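Local coordinates for DNA repair protein XRCC1 (Mus musculus, PDB 3PC6) that acts as a scaffold in DNA single-strand break repair, assembling repair proteins and binding poly-ADP-ribose, and is represented by its second BRCT domain, at residues V46-T51 with S68-R73. Sequence-based numbering, arbitrary orientation.
Sequences VQFVIT and SLAFVR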
ATOM      1  N   VAL B  46       4.336  -8.447 -13.846  1.00 24.94           N
ATOM      2  CA  VAL B  46       5.132  -8.830 -12.677  1.00 23.13           C
ATOM      3  C   VAL B  46       6.626  -9.006 -13.012  1.00 19.81           C
ATOM      4  O   VAL B  46       6.983  -9.648 -13.999  1.00 19.22           O
ATOM      5  CB  VAL B  46       4.583 -10.115 -12.015  1.00 17.76           C
ATOM      6  CG1 VAL B  46       5.491 -10.573 -10.866  1.00 19.61           C
ATOM      7  CG2 VAL B  46       3.155  -9.884 -11.521  1.00 17.32           C
ATOM      8  N   GLN B  47       7.484  -8.419 -12.178  1.00 18.16           N
ATOM      9  CA  GLN B  47       8.921  -8.531 -12.329  1.00 18.87           C
ATOM     10  C   GLN B  47       9.591  -9.238 -11.142  1.00 18.95           C
ATOM     11  O   GLN B  47      10.584  -9.952 -11.325  1.00 14.81           O
ATOM     12  CB  GLN B  47       9.525  -7.145 -12.551  1.00 22.19           C
ATOM     13  CG  GLN B  47       8.965  -6.449 -13.790  1.00 36.51           C
ATOM     14  CD  GLN B  47       9.288  -4.963 -13.836  1.00 40.11           C
ATOM     15  OE1 GLN B  47       9.302  -4.292 -12.810  1.00 28.42           O
ATOM     16  NE2 GLN B  47       9.544  -4.447 -15.034  1.00 50.24           N
ATOM     17  N   PHE B  48       9.044  -9.039  -9.940  1.00 15.96           N
ATOM     18  CA  PHE B  48       9.592  -9.624  -8.718  1.00 14.57           C
ATOM     19  C   PHE B  48       8.531 -10.391  -7.939  1.00 15.52           C
ATOM     20  O   PHE B  48       7.501  -9.840  -7.573  1.00 16.43           O
ATOM     21  CB  PHE B  48      10.197  -8.541  -7.813  1.00 14.01           C
ATOM     22  CG  PHE B  48      11.261  -7.747  -8.491  1.00 15.28           C
ATOM     23  CD1 PHE B  48      10.957  -6.546  -9.107  1.00 18.57           C
ATOM     24  CD2 PHE B  48      12.560  -8.242  -8.581  1.00 15.28           C
ATOM     25  CE1 PHE B  48      11.939  -5.823  -9.779  1.00 24.71           C
ATOM     26  CE2 PHE B  48      13.555  -7.521  -9.249  1.00 27.86           C
ATOM     27  CZ  PHE B  48      13.240  -6.313  -9.853  1.00 23.72           C
ATOM     28  N   VAL B  49       8.805 -11.666  -7.708  1.00 12.60           N
ATOM     29  CA  VAL B  49       7.977 -12.521  -6.859  1.00 10.37           C
ATOM     30  C   VAL B  49       8.665 -12.628  -5.500  1.00 12.52           C
ATOM     31  O   VAL B  49       9.783 -13.153  -5.400  1.00 13.76           O
ATOM     32  CB  VAL B  49       7.833 -13.912  -7.497  1.00 13.83           C
ATOM     33  CG1 VAL B  49       7.071 -14.866  -6.577  1.00 14.90           C
ATOM     34  CG2 VAL B  49       7.148 -13.790  -8.859  1.00 19.11           C
ATOM     35  N   ILE B  50       8.024 -12.087  -4.469  1.00 11.19           N
ATOM     36  CA  ILE B  50       8.582 -12.099  -3.120  1.00 12.86           C
ATOM     37  C   ILE B  50       8.006 -13.276  -2.356  1.00 15.74           C
ATOM     38  O   ILE B  50       6.790 -13.422  -2.272  1.00 12.16           O
ATOM     39  CB  ILE B  50       8.253 -10.810  -2.351  1.00 14.77           C
ATOM     40  CG1 ILE B  50       8.614  -9.572  -3.180  1.00 18.04           C
ATOM     41  CG2 ILE B  50       8.932 -10.817  -0.985  1.00 11.33           C
ATOM     42  CD1 ILE B  50      10.090  -9.467  -3.603  1.00 13.42           C
ATOM     43  N   THR B  51       8.878 -14.126  -1.822  1.00 13.53           N
ATOM     44  CA  THR B  51       8.434 -15.343  -1.148  1.00 13.90           C
ATOM     45  C   THR B  51       9.301 -15.709   0.057  1.00 14.15           C
ATOM     46  O   THR B  51      10.525 -15.642  -0.012  1.00 15.67           O
ATOM     47  CB  THR B  51       8.394 -16.545  -2.118  1.00 12.91           C
ATOM     48  OG1 THR B  51       8.138 -17.749  -1.382  1.00 17.13           O
ATOM     49  CG2 THR B  51       9.715 -16.687  -2.877  1.00 14.64           C
ATOM     50  N   SER B  68      11.271 -13.104 -17.616  1.00 21.96           N
ATOM     51  CA  SER B  68      12.064 -12.086 -16.918  1.00 25.90           C
ATOM     52  C   SER B  68      11.910 -12.111 -15.386  1.00 18.83           C
ATOM     53  O   SER B  68      12.581 -11.369 -14.677  1.00 20.64           O
ATOM     54  CB  SER B  68      11.737 -10.689 -17.449  1.00 27.16           C
ATOM     55  OG  SER B  68      10.416 -10.314 -17.116  1.00 38.41           O
ATOM     56  N   LEU B  69      11.026 -12.964 -14.884  1.00 18.77           N
ATOM     57  CA  LEU B  69      10.717 -13.003 -13.452  1.00 14.21           C
ATOM     58  C   LEU B  69      11.953 -13.212 -12.590  1.00 19.57           C
ATOM     59  O   LEU B  69      12.843 -13.994 -12.937  1.00 20.08           O
ATOM     60  CB  LEU B  69       9.731 -14.143 -13.156  1.00 15.07           C
ATOM     61  CG  LEU B  69       8.255 -13.951 -13.474  1.00 22.09           C
ATOM     62  CD1 LEU B  69       7.496 -15.237 -13.165  1.00 16.39           C
ATOM     63  CD2 LEU B  69       7.692 -12.779 -12.656  1.00 20.72           C
ATOM     64  N   ALA B  70      11.992 -12.519 -11.460  1.00 13.90           N
ATOM     65  CA  ALA B  70      13.005 -12.752 -10.437  1.00 16.01           C
ATOM     66  C   ALA B  70      12.300 -13.149  -9.151  1.00 20.57           C
ATOM     67  O   ALA B  70      11.301 -12.533  -8.776  1.00 15.37           O
ATOM     68  CB  ALA B  70      13.817 -11.503 -10.207  1.00 13.57           C
ATOM     69  N   PHE B  71      12.826 -14.166  -8.478  1.00 14.55           N
ATOM     70  CA  PHE B  71      12.250 -14.640  -7.214  1.00 15.54           C
ATOM     71  C   PHE B  71      13.170 -14.229  -6.075  1.00 12.78           C
ATOM     72  O   PHE B  71      14.381 -14.483  -6.132  1.00 15.50           O
ATOM     73  CB  PHE B  71      12.080 -16.162  -7.279  1.00 13.77           C
ATOM     74  CG  PHE B  71      11.219 -16.604  -8.438  1.00 13.65           C
ATOM     75  CD1 PHE B  71      11.760 -16.772  -9.696  1.00 17.33           C
ATOM     76  CD2 PHE B  71       9.852 -16.783  -8.269  1.00 17.68           C
ATOM     77  CE1 PHE B  71      10.964 -17.150 -10.764  1.00 20.35           C
ATOM     78  CE2 PHE B  71       9.048 -17.151  -9.334  1.00 16.03           C
ATOM     79  CZ  PHE B  71       9.609 -17.332 -10.583  1.00 17.15           C
ATOM     80  N   VAL B  72      12.608 -13.580  -5.055  1.00 12.07           N
ATOM     81  CA  VAL B  72      13.424 -12.919  -4.035  1.00 13.61           C
ATOM     82  C   VAL B  72      12.847 -13.066  -2.631  1.00 14.72           C
ATOM     83  O   VAL B  72      11.629 -13.103  -2.464  1.00 12.44           O
ATOM     84  CB  VAL B  72      13.521 -11.413  -4.317  1.00 14.89           C
ATOM     85  CG1 VAL B  72      14.678 -10.791  -3.529  1.00 12.01           C
ATOM     86  CG2 VAL B  72      13.658 -11.154  -5.799  1.00 16.15           C
ATOM     87  N   ARG B  73      13.731 -13.125  -1.632  1.00  9.36           N
ATOM     88  CA  ARG B  73      13.341 -13.153  -0.215  1.00 15.13           C
ATOM     89  C   ARG B  73      12.873 -11.781   0.289  1.00 14.92           C
ATOM     90  O   ARG B  73      13.371 -10.753  -0.147  1.00 12.19           O
ATOM     91  CB  ARG B  73      14.518 -13.631   0.649  1.00 15.62           C
ATOM     92  CG  ARG B  73      14.932 -15.106   0.393  1.00 12.78           C
ATOM     93  CD  ARG B  73      13.739 -16.016   0.612  1.00 15.63           C
ATOM     94  NE  ARG B  73      14.077 -17.436   0.534  1.00 20.86           N
ATOM     95  CZ  ARG B  73      13.182 -18.398   0.357  1.00 21.40           C
ATOM     96  NH1 ARG B  73      11.898 -18.087   0.228  1.00 17.96           N
ATOM     97  NH2 ARG B  73      13.569 -19.671   0.292  1.00 27.26           N
TER
HETATM   98  O   HOH W   1      12.521  -9.200 -12.992  1.00 22.74           O
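Strands 48-51 and 70-72 run parallel with axes 4.7 Å apart at 24°, joined by four backbone hydrogen bonds: Ala70 N to Gln47 O, Val49 N to Ala70 O, Val72 N to Val49 O and Thr51 N to Val72 O. Where the pairing begins, a water donates to both Gln47 O and Ser68 O. On the face of Val49 and Phe71, the two side chains lie side by side, Val49 CB 3.6 Å from Phe71 CD2. Leu69 CD2 reaches Val46 CG1 (3.6 Å) and Val49 CG2 (4.0 Å), and helix 59-65 covers this face through Phe59, Ala62 and Leu63. Together with that helix the strands form a beta-alpha-beta unit of the BRCT fold, in which strand 70-72 is an outermost strand of the chain's parallel sheet. On the other face, Phe48 CD2 meets Ala70 CB at 3.9 Å, while Val72 CG2 approaches the ring edge. Ile50 packs CD1 on Val72 CB, and Trp76 of helix 75-83 touches both Phe48 and Ile50. Beyond the strand pairing, Arg73 bends at chi2 (-57°) and its NH1 donates a hydrogen bond to Thr51 O (2.8 Å); the oxygen lies in the guanidinium plane, but the donor sits 55° out of the carbonyl plane. NH1 also donates a second one to Gln53 O.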